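Local coordinates for translation initiation factor eif-2b-like protein (Chaetomium thermophilum, PDB 4ZEO) that probably acts in translation initiation as the delta subunit of eIF2B, the guanine nucleotide exchange factor for eIF2, at residues 187-192 / 252-257; 208-213 / 232-237; 222-227 / 396-401; 391-396 / 438-443. One frame throughout, in Å; residues are numbered along the deposited sequence.

Contact 1: residues 187-192 / 252-257; sequences KVIESY and GLLEWI
I189 packs against L253, L254 and I257 where helix 174-191 runs beside helix 246-277 in the helical bundle of this subunit. The two short segments are antiparallel, with 169° between their directions and axes 10.0 Å apart at closest approach. Apolar contact carries the pair. The CG1 branch of I189 is extended (chi2 171°) and sends CD1 across the interface, where it meets L253 CB at 3.7 Å as the two side chains cross at about a right angle. The same methyl meets I257 CD1 tip to tip, also at 3.7 Å. The other branch does separate work: I189 CG2 slides past L254 in the opposite direction and lies 3.9 Å from its CD2. All four of these residues are buried. F204 of helix 200-219 also touches I189, and L233 of helix 224-239 touches L253, so the cluster has both of those helices beside it.

Between the two segments no polar bond is made; a polar link comes from K250, one turn before L254, whose NZ hydrogen-bonds to the carbonyl oxygens of E190 and Y192, the latter being the first residue to leave helical geometry. E190 itself joins the interface through its aliphatic portion, which crosses the end of L254 at about a right angle and places CG 3.8 Å from L254 CD1.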
loop_
_atom_site.group_PDB
_atom_site.type_symbol
_atom_site.label_atom_id
_atom_site.label_comp_id
_atom_site.label_asym_id
_atom_site.label_seq_id
_atom_site.Cartn_x
_atom_site.Cartn_y
_atom_site.Cartn_z
ATOM N N LYS A 187 -17.915 -3.356 10.043
ATOM C CA LYS A 187 -19.362 -3.474 9.959
ATOM C C LYS A 187 -19.824 -4.914 10.270
ATOM O O LYS A 187 -20.847 -5.128 10.919
ATOM C CB LYS A 187 -19.824 -3.047 8.569
ATOM C CG LYS A 187 -19.841 -1.549 8.341
ATOM C CD LYS A 187 -20.410 -1.229 6.974
ATOM C CE LYS A 187 -20.119 0.199 6.524
ATOM N NZ LYS A 187 -21.012 1.223 7.142
ATOM N N VAL A 188 -19.047 -5.897 9.824
ATOM C CA VAL A 188 -19.349 -7.308 10.074
ATOM C C VAL A 188 -19.389 -7.586 11.578
ATOM O O VAL A 188 -20.316 -8.225 12.072
ATOM C CB VAL A 188 -18.316 -8.226 9.391
ATOM C CG1 VAL A 188 -18.494 -9.670 9.822
ATOM C CG2 VAL A 188 -18.403 -8.090 7.889
ATOM N N ILE A 189 -18.405 -7.059 12.299
ATOM C CA ILE A 189 -18.341 -7.197 13.743
ATOM C C ILE A 189 -19.516 -6.505 14.432
ATOM O O ILE A 189 -20.120 -7.079 15.344
ATOM C CB ILE A 189 -17.027 -6.624 14.275
ATOM C CG1 ILE A 189 -15.856 -7.446 13.746
ATOM C CG2 ILE A 189 -17.010 -6.612 15.784
ATOM C CD1 ILE A 189 -14.514 -6.830 14.035
ATOM N N GLU A 190 -19.876 -5.307 13.958
ATOM C CA GLU A 190 -21.012 -4.570 14.515
ATOM C C GLU A 190 -22.269 -5.411 14.400
ATOM O O GLU A 190 -23.032 -5.548 15.353
ATOM C CB GLU A 190 -21.214 -3.218 13.802
ATOM C CG GLU A 190 -20.241 -2.110 14.222
ATOM C CD GLU A 190 -20.461 -0.773 13.489
ATOM O OE1 GLU A 190 -20.505 -0.759 12.233
ATOM O OE2 GLU A 190 -20.612 0.264 14.180
ATOM N N SER A 191 -22.457 -5.997 13.227
ATOM C CA SER A 191 -23.624 -6.807 12.931
ATOM C C SER A 191 -23.629 -8.117 13.704
ATOM O O SER A 191 -24.679 -8.706 13.928
ATOM C CB SER A 191 -23.688 -7.095 11.432
ATOM O OG SER A 191 -24.154 -5.964 10.717
ATOM N N TYR A 192 -22.443 -8.603 14.055
ATOM C CA TYR A 192 -22.319 -9.947 14.607
ATOM C C TYR A 192 -23.102 -10.180 15.906
ATOM O O TYR A 192 -23.034 -9.387 16.852
ATOM C CB TYR A 192 -20.854 -10.275 14.840
ATOM C CG TYR A 192 -20.652 -11.653 15.396
ATOM C CD1 TYR A 192 -20.799 -12.771 14.583
ATOM C CD2 TYR A 192 -20.324 -11.850 16.738
ATOM C CE1 TYR A 192 -20.617 -14.042 15.085
ATOM C CE2 TYR A 192 -20.137 -13.121 17.245
ATOM C CZ TYR A 192 -20.284 -14.212 16.411
ATOM O OH TYR A 192 -20.102 -15.487 16.895
ATOM N N GLY A 252 -13.722 -4.236 21.780
ATOM C CA GLY A 252 -12.284 -4.432 21.675
ATOM C C GLY A 252 -11.798 -4.617 20.238
ATOM O O GLY A 252 -10.741 -4.114 19.851
ATOM N N LEU A 253 -12.536 -5.402 19.460
ATOM C CA LEU A 253 -12.196 -5.620 18.058
ATOM C C LEU A 253 -12.354 -4.312 17.263
ATOM O O LEU A 253 -11.552 -4.015 16.388
ATOM C CB LEU A 253 -13.072 -6.715 17.465
ATOM C CG LEU A 253 -12.716 -8.152 17.830
ATOM C CD1 LEU A 253 -13.724 -9.103 17.195
ATOM C CD2 LEU A 253 -11.301 -8.505 17.381
ATOM N N LEU A 254 -13.393 -3.541 17.578
ATOM C CA LEU A 254 -13.651 -2.288 16.887
ATOM C C LEU A 254 -12.549 -1.263 17.168
ATOM O O LEU A 254 -12.117 -0.537 16.272
ATOM C CB LEU A 254 -15.019 -1.738 17.277
ATOM C CG LEU A 254 -16.201 -2.551 16.720
ATOM C CD1 LEU A 254 -17.517 -1.806 16.873
ATOM C CD2 LEU A 254 -15.972 -2.892 15.255
ATOM N N GLU A 255 -12.056 -1.229 18.400
ATOM C CA GLU A 255 -11.013 -0.270 18.715
ATOM C C GLU A 255 -9.668 -0.760 18.200
ATOM O O GLU A 255 -8.793 0.028 17.871
ATOM C CB GLU A 255 -10.964 -0.025 20.220
ATOM C CG GLU A 255 -12.259 0.597 20.702
ATOM C CD GLU A 255 -12.435 0.576 22.211
ATOM O OE1 GLU A 255 -11.450 0.300 22.931
ATOM O OE2 GLU A 255 -13.565 0.852 22.673
ATOM N N TRP A 256 -9.539 -2.069 18.066
ATOM C CA TRP A 256 -8.359 -2.647 17.476
ATOM C C TRP A 256 -8.262 -2.367 15.959
ATOM O O TRP A 256 -7.191 -2.120 15.427
ATOM C CB TRP A 256 -8.339 -4.135 17.771
ATOM C CG TRP A 256 -7.167 -4.774 17.205
ATOM C CD1 TRP A 256 -5.960 -4.948 17.802
ATOM C CD2 TRP A 256 -7.049 -5.283 15.877
ATOM N NE1 TRP A 256 -5.095 -5.561 16.926
ATOM C CE2 TRP A 256 -5.740 -5.776 15.733
ATOM C CE3 TRP A 256 -7.926 -5.373 14.793
ATOM C CZ2 TRP A 256 -5.278 -6.369 14.555
ATOM C CZ3 TRP A 256 -7.471 -5.964 13.597
ATOM C CH2 TRP A 256 -6.155 -6.450 13.496
ATOM N N ILE A 257 -9.382 -2.451 15.260
ATOM C CA ILE A 257 -9.426 -2.114 13.839
ATOM C C ILE A 257 -9.106 -0.639 13.600
ATOM O O ILE A 257 -8.375 -0.293 12.676
ATOM C CB ILE A 257 -10.803 -2.474 13.245
ATOM C CG1 ILE A 257 -10.871 -3.993 13.106
ATOM C CG2 ILE A 257 -11.038 -1.797 11.902
ATOM C CD1 ILE A 257 -12.080 -4.505 12.416
#

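Contact 2: residues 208-213 / 232-237; sequences VLNPQI and LLKAKV
K234 starts with CG anti to its own carbonyl carbon (chi1 -84°) and stays extended beyond it, a shape that carries NZ across to N210 OD1. On the facing helix, L209 has CG anti to its backbone N and turns CD2 against the aliphatic part of this lysine, 3.9 Å from K234 CG. The segments belong to helices 200-219 and 224-239, neighbours in the bundle that run antiparallel (172°) with axes 12.4 Å apart at their closest approach, a wide spacing that the long K234 chain helps to bridge. K234 NZ donates to N210 OD1 over 3.0 Å, at 129° to the C=O bond and somewhat tilted from the amide plane. I213 CD1 comes tip to tip with the lysine and lies 4.0 Å from K234 CE, while deeper in, L209 CD2 meets L233 CD2 at 4.1 Å.

K234 therefore has two roles: its methylenes extend the leucine core outward, and its ammonium group, probably charged, ends on a neutral amide oxygen at the partly exposed border of the helix pair.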
loop_
_atom_site.group_PDB
_atom_site.type_symbol
_atom_site.label_atom_id
_atom_site.label_comp_id
_atom_site.label_asym_id
_atom_site.label_seq_id
_atom_site.Cartn_x
_atom_site.Cartn_y
_atom_site.Cartn_z
ATOM N N VAL A 208 -18.234 -16.803 10.500
ATOM C CA VAL A 208 -18.491 -15.465 9.993
ATOM C C VAL A 208 -17.317 -14.815 9.246
ATOM O O VAL A 208 -17.464 -14.379 8.107
ATOM C CB VAL A 208 -18.919 -14.542 11.140
ATOM C CG1 VAL A 208 -19.115 -13.111 10.636
ATOM C CG2 VAL A 208 -20.194 -15.082 11.802
ATOM N N LEU A 209 -16.157 -14.742 9.878
ATOM C CA LEU A 209 -15.026 -14.058 9.259
ATOM C C LEU A 209 -14.482 -14.757 8.024
ATOM O O LEU A 209 -14.258 -14.119 6.994
ATOM C CB LEU A 209 -13.896 -13.865 10.278
ATOM C CG LEU A 209 -12.636 -13.239 9.673
ATOM C CD1 LEU A 209 -12.910 -11.835 9.135
ATOM C CD2 LEU A 209 -11.475 -13.216 10.693
ATOM N N ASN A 210 -14.260 -16.059 8.130
ATOM C CA ASN A 210 -13.658 -16.820 7.038
ATOM C C ASN A 210 -14.488 -16.801 5.740
ATOM O O ASN A 210 -13.907 -16.718 4.666
ATOM C CB ASN A 210 -13.379 -18.277 7.476
ATOM C CG ASN A 210 -12.089 -18.416 8.255
ATOM O OD1 ASN A 210 -11.405 -17.419 8.540
ATOM N ND2 ASN A 210 -11.776 -19.637 8.667
ATOM N N PRO A 211 -15.838 -16.877 5.825
ATOM C CA PRO A 211 -16.596 -16.719 4.570
ATOM C C PRO A 211 -16.366 -15.371 3.868
ATOM O O PRO A 211 -16.378 -15.349 2.631
ATOM C CB PRO A 211 -18.041 -16.867 5.024
ATOM C CG PRO A 211 -17.934 -17.816 6.172
ATOM C CD PRO A 211 -16.714 -17.357 6.914
ATOM N N GLN A 212 -16.173 -14.287 4.619
ATOM C CA GLN A 212 -15.854 -12.990 4.009
ATOM C C GLN A 212 -14.485 -13.039 3.314
ATOM O O GLN A 212 -14.313 -12.551 2.209
ATOM C CB GLN A 212 -15.865 -11.852 5.050
ATOM C CG GLN A 212 -16.929 -11.967 6.115
ATOM C CD GLN A 212 -18.349 -12.024 5.576
ATOM O OE1 GLN A 212 -18.669 -11.446 4.533
ATOM N NE2 GLN A 212 -19.203 -12.775 6.268
ATOM N N ILE A 213 -13.500 -13.622 3.978
ATOM C CA ILE A 213 -12.164 -13.751 3.401
ATOM C C ILE A 213 -12.190 -14.595 2.124
ATOM O O ILE A 213 -11.550 -14.261 1.135
ATOM C CB ILE A 213 -11.194 -14.380 4.409
ATOM C CG1 ILE A 213 -11.165 -13.527 5.680
ATOM C CG2 ILE A 213 -9.785 -14.518 3.814
ATOM C CD1 ILE A 213 -10.272 -14.060 6.756
ATOM N N LEU A 232 -3.339 -10.767 12.029
ATOM C CA LEU A 232 -3.398 -9.984 13.273
ATOM C C LEU A 232 -4.780 -9.998 13.925
ATOM O O LEU A 232 -4.892 -10.180 15.140
ATOM C CB LEU A 232 -2.960 -8.545 13.024
ATOM C CG LEU A 232 -1.482 -8.339 12.690
ATOM C CD1 LEU A 232 -1.199 -6.923 12.191
ATOM C CD2 LEU A 232 -0.636 -8.651 13.911
ATOM N N LEU A 233 -5.826 -9.853 13.118
ATOM C CA LEU A 233 -7.194 -9.879 13.630
ATOM C C LEU A 233 -7.545 -11.225 14.237
ATOM O O LEU A 233 -8.147 -11.295 15.314
ATOM C CB LEU A 233 -8.206 -9.551 12.516
ATOM C CG LEU A 233 -9.702 -9.689 12.854
ATOM C CD1 LEU A 233 -10.111 -8.794 14.010
ATOM C CD2 LEU A 233 -10.557 -9.366 11.643
ATOM N N LYS A 234 -7.190 -12.303 13.541
ATOM C CA LYS A 234 -7.498 -13.625 14.059
ATOM C C LYS A 234 -6.753 -13.863 15.367
ATOM O O LYS A 234 -7.299 -14.474 16.285
ATOM C CB LYS A 234 -7.164 -14.698 13.045
ATOM C CG LYS A 234 -8.259 -14.932 12.029
ATOM C CD LYS A 234 -7.761 -15.830 10.928
ATOM C CE LYS A 234 -8.822 -16.053 9.867
ATOM N NZ LYS A 234 -8.483 -17.230 9.043
ATOM N N ALA A 235 -5.513 -13.385 15.476
ATOM C CA ALA A 235 -4.802 -13.489 16.762
ATOM C C ALA A 235 -5.555 -12.722 17.860
ATOM O O ALA A 235 -5.679 -13.218 18.978
ATOM C CB ALA A 235 -3.364 -13.002 16.648
ATOM N N LYS A 236 -6.087 -11.542 17.529
ATOM C CA LYS A 236 -6.870 -10.749 18.473
ATOM C C LYS A 236 -8.101 -11.499 18.955
ATOM O O LYS A 236 -8.390 -11.522 20.149
ATOM C CB LYS A 236 -7.292 -9.425 17.843
ATOM C CG LYS A 236 -6.359 -8.274 18.142
ATOM C CD LYS A 236 -6.324 -7.909 19.644
ATOM C CE LYS A 236 -7.688 -7.493 20.169
ATOM N NZ LYS A 236 -7.634 -7.222 21.643
ATOM N N VAL A 237 -8.806 -12.148 18.035
ATOM C CA VAL A 237 -9.962 -12.945 18.411
ATOM C C VAL A 237 -9.555 -14.078 19.354
ATOM O O VAL A 237 -10.254 -14.374 20.326
ATOM C CB VAL A 237 -10.666 -13.540 17.174
ATOM C CG1 VAL A 237 -11.751 -14.528 17.594
ATOM C CG2 VAL A 237 -11.209 -12.419 16.278
#

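Contact 3: residues 222-227 / 396-401; sequences MCFAMG and NFDRER
The N-terminal turn of helix 224-239 meets the loop that follows strand 387-391, and F224 is the residue the loop wraps around. C223 holds the N-cap position, leaving F224 and A225 in the first turn. D398 lies over one face of the F224 ring: its carboxylate is stacked at 26° to the ring plane and offset toward the rim, with D398 CB 3.5 Å from F224 CE2. At the ring edge, in plane, N396 O approaches F224 CD2 at 3.6 Å. R401 comes in obliquely with its guanidinium nearly perpendicular to the ring, 86° between planes, and NH1 3.9 Å from F224 CE1. R401 is poorly ordered, so its position carries less weight. Its NE is 3.4 Å from D398 OD1, but that oxygen lies well out of the guanidinium plane and the pairing is one of charges alone.

Other elements fix the loop in turn. N396 and D398 make backbone hydrogen bonds with I362, and N228 ND2 of the helix bonds to F397 O. F363 adds a second ring against F224, roughly perpendicular to it. A water makes a polar link as well: N396 OD1, which also bonds to S174 OG, takes a hydrogen bond of 2.9 Å from it, and the same water accepts from the first-turn amide A225 N at 3.0 Å.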
loop_
_atom_site.group_PDB
_atom_site.type_symbol
_atom_site.label_atom_id
_atom_site.label_comp_id
_atom_site.label_asym_id
_atom_site.label_seq_id
_atom_site.Cartn_x
_atom_site.Cartn_y
_atom_site.Cartn_z
ATOM N N MET A 222 -5.575 -11.945 -2.643
ATOM C CA MET A 222 -5.310 -10.950 -1.622
ATOM C C MET A 222 -3.855 -10.485 -1.612
ATOM O O MET A 222 -2.940 -11.282 -1.804
ATOM C CB MET A 222 -5.692 -11.493 -0.244
ATOM C CG MET A 222 -7.171 -11.750 -0.079
ATOM S SD MET A 222 -7.612 -12.022 1.652
ATOM C CE MET A 222 -6.239 -13.046 2.175
ATOM N N CYS A 223 -3.661 -9.193 -1.348
ATOM C CA CYS A 223 -2.333 -8.624 -1.186
ATOM C C CYS A 223 -1.760 -8.970 0.215
ATOM O O CYS A 223 -2.490 -9.444 1.098
ATOM C CB CYS A 223 -2.396 -7.102 -1.401
ATOM S SG CYS A 223 -3.652 -6.203 -0.400
ATOM N N PHE A 224 -0.460 -8.747 0.416
ATOM C CA PHE A 224 0.173 -9.042 1.703
ATOM C C PHE A 224 -0.485 -8.246 2.830
ATOM O O PHE A 224 -0.652 -8.763 3.939
ATOM C CB PHE A 224 1.667 -8.720 1.668
ATOM C CG PHE A 224 2.476 -9.687 0.869
ATOM C CD1 PHE A 224 1.959 -10.909 0.503
ATOM C CD2 PHE A 224 3.763 -9.379 0.484
ATOM C CE1 PHE A 224 2.711 -11.808 -0.255
ATOM C CE2 PHE A 224 4.514 -10.279 -0.272
ATOM C CZ PHE A 224 3.969 -11.497 -0.631
ATOM N N ALA A 225 -0.887 -7.003 2.523
ATOM C CA ALA A 225 -1.491 -6.103 3.510
ATOM C C ALA A 225 -2.743 -6.714 4.136
ATOM O O ALA A 225 -2.886 -6.737 5.371
ATOM C CB ALA A 225 -1.822 -4.752 2.869
ATOM N N MET A 226 -3.609 -7.244 3.273
ATOM C CA MET A 226 -4.806 -7.939 3.699
ATOM C C MET A 226 -4.440 -9.216 4.450
ATOM O O MET A 226 -5.001 -9.505 5.499
ATOM C CB MET A 226 -5.685 -8.268 2.495
ATOM C CG MET A 226 -6.396 -7.069 1.904
ATOM S SD MET A 226 -7.179 -7.410 0.306
ATOM C CE MET A 226 -8.532 -8.449 0.870
ATOM N N GLY A 227 -3.480 -9.967 3.919
ATOM C CA GLY A 227 -3.068 -11.188 4.566
ATOM C C GLY A 227 -2.560 -10.906 5.972
ATOM O O GLY A 227 -2.904 -11.630 6.919
ATOM N N ASN A 396 2.699 -3.906 4.195
ATOM C CA ASN A 396 2.911 -4.443 2.858
ATOM C C ASN A 396 4.079 -5.457 2.795
ATOM O O ASN A 396 4.276 -6.100 1.774
ATOM C CB ASN A 396 3.161 -3.299 1.860
ATOM C CG ASN A 396 1.899 -2.490 1.543
ATOM O OD1 ASN A 396 0.835 -3.052 1.302
ATOM N ND2 ASN A 396 2.017 -1.172 1.562
ATOM N N PHE A 397 4.867 -5.557 3.862
ATOM C CA PHE A 397 5.958 -6.530 3.924
ATOM C C PHE A 397 5.461 -7.938 4.149
ATOM O O PHE A 397 4.476 -8.170 4.856
ATOM C CB PHE A 397 6.953 -6.194 5.037
ATOM C CG PHE A 397 7.869 -5.053 4.714
ATOM C CD1 PHE A 397 7.350 -3.803 4.417
ATOM C CD2 PHE A 397 9.241 -5.206 4.778
ATOM C CE1 PHE A 397 8.177 -2.735 4.136
ATOM C CE2 PHE A 397 10.087 -4.145 4.507
ATOM C CZ PHE A 397 9.551 -2.900 4.184
ATOM N N ASP A 398 6.143 -8.885 3.532
ATOM C CA ASP A 398 5.894 -10.280 3.818
ATOM C C ASP A 398 6.736 -10.597 5.040
ATOM O O ASP A 398 7.941 -10.721 4.943
ATOM C CB ASP A 398 6.274 -11.162 2.634
ATOM C CG ASP A 398 5.880 -12.607 2.832
ATOM O OD1 ASP A 398 6.518 -13.485 2.223
ATOM O OD2 ASP A 398 4.924 -12.863 3.591
ATOM N N ARG A 399 6.122 -10.664 6.207
ATOM C CA ARG A 399 6.893 -10.886 7.423
ATOM C C ARG A 399 7.000 -12.379 7.692
ATOM O O ARG A 399 7.971 -12.842 8.297
ATOM C CB ARG A 399 6.262 -10.158 8.610
ATOM C CG ARG A 399 5.600 -8.863 8.212
ATOM C CD ARG A 399 5.124 -8.083 9.409
ATOM N NE ARG A 399 4.142 -7.074 9.022
ATOM C CZ ARG A 399 2.896 -7.047 9.486
ATOM N NH1 ARG A 399 2.058 -6.111 9.079
ATOM N NH2 ARG A 399 2.488 -7.951 10.365
ATOM N N GLU A 400 6.001 -13.122 7.221
ATOM C CA GLU A 400 5.966 -14.578 7.346
ATOM C C GLU A 400 6.305 -15.298 6.033
ATOM O O GLU A 400 5.431 -15.444 5.172
ATOM C CB GLU A 400 4.585 -15.030 7.819
ATOM C CG GLU A 400 4.342 -14.928 9.317
ATOM C CD GLU A 400 3.872 -16.254 9.901
ATOM O OE1 GLU A 400 2.939 -16.867 9.314
ATOM O OE2 GLU A 400 4.431 -16.705 10.939
ATOM N N ARG A 401 7.568 -15.721 5.892
ATOM C CA ARG A 401 8.049 -16.608 4.815
ATOM C C ARG A 401 9.560 -16.838 4.914
ATOM O O ARG A 401 10.233 -16.285 5.784
ATOM C CB ARG A 401 7.713 -16.066 3.421
ATOM C CG ARG A 401 6.541 -16.790 2.737
ATOM C CD ARG A 401 6.461 -16.435 1.251
ATOM N NE ARG A 401 5.080 -16.240 0.799
ATOM C CZ ARG A 401 4.735 -15.777 -0.404
ATOM N NH1 ARG A 401 3.448 -15.647 -0.715
ATOM N NH2 ARG A 401 5.667 -15.442 -1.295
HETATM O O HOH W 1 0.331 -5.647 0.116
#

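Contact 4: residues 391-396 / 438-443; sequences LCETIN and ITEIEF
This is the frayed end of a parallel strand pair: L391 and I438 form a bridge where strands 387-391 and 436-438 leave the Rossmann-like sheet, whose strand order is 3-2-1-4-5-6. Their CA atoms are 5.0 Å apart, their side chains lie side by side on the same sheet face, and L391 CD2 rests 3.8 Å from I438 CB. C392 N donates to I438 O over 3.1 Å in a nearly straight bond (172°). Beyond this pair the regular ladder ends, and T439 CA makes a CH...O contact of 3.2 Å with C392 O.

Side chains then take over. E440 bends at chi2 (-92°), which turns its carboxylate back toward T394 at the start of the 3-10 segment 394-396. OE1 accepts from T394 N at 2.8 Å through its syn lone pair. OE2 receives T394 OG1 at 2.6 Å, from 45° above the carboxylate plane. T439 OG1 accepts from I441 N, closing an ST turn, and I441 CG1 meets T394 CG2 at 3.5 Å.

A water donating to OE2 and accepting from I395 N adds a further link. R264 bonds to T394 OG1 and makes a weak, long ion pair with E440. With these donors around it, the E440 carboxylate is probably ionised, and it grips T394 through both backbone and side chain.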
loop_
_atom_site.group_PDB
_atom_site.type_symbol
_atom_site.label_atom_id
_atom_site.label_comp_id
_atom_site.label_asym_id
_atom_site.label_seq_id
_atom_site.Cartn_x
_atom_site.Cartn_y
_atom_site.Cartn_z
ATOM N N LEU A 391 9.493 3.669 -1.003
ATOM C CA LEU A 391 8.565 4.090 0.059
ATOM C C LEU A 391 7.462 3.059 0.226
ATOM O O LEU A 391 6.764 2.722 -0.738
ATOM C CB LEU A 391 7.950 5.438 -0.266
ATOM C CG LEU A 391 8.914 6.552 -0.689
ATOM C CD1 LEU A 391 8.157 7.829 -1.092
ATOM C CD2 LEU A 391 9.911 6.832 0.436
ATOM N N CYS A 392 7.321 2.526 1.435
ATOM C CA CYS A 392 6.350 1.462 1.643
ATOM C C CYS A 392 5.946 1.286 3.119
ATOM O O CYS A 392 6.788 1.330 4.017
ATOM C CB CYS A 392 6.945 0.160 1.069
ATOM S SG CYS A 392 5.844 -1.238 0.925
ATOM N N GLU A 393 4.669 1.008 3.349
ATOM C CA GLU A 393 4.155 0.775 4.698
ATOM C C GLU A 393 4.588 -0.619 5.137
ATOM O O GLU A 393 4.662 -1.528 4.319
ATOM C CB GLU A 393 2.618 0.905 4.733
ATOM C CG GLU A 393 2.100 2.269 4.302
ATOM C CD GLU A 393 1.851 2.409 2.778
ATOM O OE1 GLU A 393 2.386 1.605 1.963
ATOM O OE2 GLU A 393 1.100 3.336 2.399
ATOM N N THR A 394 4.820 -0.794 6.431
ATOM C CA THR A 394 5.303 -2.068 6.959
ATOM C C THR A 394 4.308 -3.190 6.718
ATOM O O THR A 394 4.706 -4.339 6.562
ATOM C CB THR A 394 5.597 -1.999 8.486
ATOM O OG1 THR A 394 4.412 -1.632 9.196
ATOM C CG2 THR A 394 6.667 -1.008 8.773
ATOM N N ILE A 395 3.021 -2.848 6.688
ATOM C CA ILE A 395 1.927 -3.826 6.522
ATOM C C ILE A 395 1.992 -4.528 5.134
ATOM O O ILE A 395 1.432 -5.597 4.939
ATOM C CB ILE A 395 0.529 -3.129 6.716
ATOM C CG1 ILE A 395 -0.601 -4.133 6.936
ATOM C CG2 ILE A 395 0.175 -2.221 5.534
ATOM C CD1 ILE A 395 -0.714 -4.671 8.314
ATOM N N ASN A 396 2.699 -3.906 4.195
ATOM C CA ASN A 396 2.911 -4.443 2.858
ATOM C C ASN A 396 4.079 -5.457 2.795
ATOM O O ASN A 396 4.276 -6.100 1.774
ATOM C CB ASN A 396 3.161 -3.299 1.860
ATOM C CG ASN A 396 1.899 -2.490 1.543
ATOM O OD1 ASN A 396 0.835 -3.052 1.302
ATOM N ND2 ASN A 396 2.017 -1.172 1.562
ATOM N N ILE A 438 12.028 3.351 2.965
ATOM C CA ILE A 438 11.509 4.146 4.066
ATOM C C ILE A 438 10.085 3.675 4.430
ATOM O O ILE A 438 9.188 3.692 3.590
ATOM C CB ILE A 438 11.471 5.636 3.717
ATOM C CG1 ILE A 438 12.871 6.168 3.446
ATOM C CG2 ILE A 438 10.815 6.444 4.842
ATOM C CD1 ILE A 438 12.867 7.646 3.045
ATOM N N THR A 439 9.880 3.310 5.699
ATOM C CA THR A 439 8.587 2.858 6.200
ATOM C C THR A 439 8.123 3.842 7.265
ATOM O O THR A 439 8.768 4.863 7.483
ATOM C CB THR A 439 8.616 1.430 6.814
ATOM O OG1 THR A 439 9.265 1.457 8.094
ATOM C CG2 THR A 439 9.304 0.421 5.889
ATOM N N GLU A 440 6.951 3.592 7.843
ATOM C CA GLU A 440 6.440 4.428 8.915
ATOM C C GLU A 440 7.217 4.222 10.247
ATOM O O GLU A 440 6.994 4.959 11.217
ATOM C CB GLU A 440 4.936 4.180 9.114
ATOM C CG GLU A 440 4.557 2.886 9.834
ATOM C CD GLU A 440 4.297 1.717 8.915
ATOM O OE1 GLU A 440 4.845 1.692 7.800
ATOM O OE2 GLU A 440 3.523 0.816 9.307
ATOM N N ILE A 441 8.085 3.204 10.317
ATOM C CA ILE A 441 8.847 2.953 11.536
ATOM C C ILE A 441 9.900 4.039 11.763
ATOM O O ILE A 441 10.715 4.284 10.906
ATOM C CB ILE A 441 9.535 1.596 11.537
ATOM C CG1 ILE A 441 8.525 0.478 11.294
ATOM C CG2 ILE A 441 10.283 1.393 12.864
ATOM C CD1 ILE A 441 7.344 0.525 12.215
ATOM N N GLU A 442 9.811 4.750 12.882
ATOM C CA GLU A 442 10.777 5.796 13.209
ATOM C C GLU A 442 11.841 5.411 14.224
ATOM O O GLU A 442 12.960 5.915 14.171
ATOM C CB GLU A 442 10.037 7.048 13.700
ATOM C CG GLU A 442 9.293 7.766 12.578
ATOM C CD GLU A 442 8.518 8.979 13.046
ATOM O OE1 GLU A 442 8.959 10.109 12.711
ATOM O OE2 GLU A 442 7.507 8.814 13.761
ATOM N N PHE A 443 11.504 4.552 15.172
ATOM C CA PHE A 443 12.498 4.146 16.161
ATOM C C PHE A 443 12.613 2.628 16.272
ATOM O O PHE A 443 13.667 2.060 15.985
ATOM C CB PHE A 443 12.172 4.750 17.529
ATOM C CG PHE A 443 11.762 6.195 17.474
ATOM C CD1 PHE A 443 12.687 7.181 17.151
ATOM C CD2 PHE A 443 10.454 6.569 17.739
ATOM C CE1 PHE A 443 12.319 8.501 17.095
ATOM C CE2 PHE A 443 10.078 7.894 17.676
ATOM C CZ PHE A 443 11.015 8.860 17.356
HETATM O O HOH W 2 1.818 -0.149 7.776
#

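How the contacts relate
From the N terminus, 187-192 and 208-213 wait for partners while the chain adds 222-227. Contact 2 closes first, at 232-237, and contact 1 at 252-257, so the smaller loop lies within the larger; W256 packing on L232, L233 and K236 joins the two in one helical bundle. Contact 3 crosses both, since 222-227 finds its partner only at 396-401, after most of the Rossmann-like sheet. It uses the same helix 224-239 as contact 2 and ties the bundle to the loop leaving strand 387-391. Contact 4 opens at 391-396, shares N396 with contact 3 and crosses it, closing last at 438-443 to join the ends of two sheet strands.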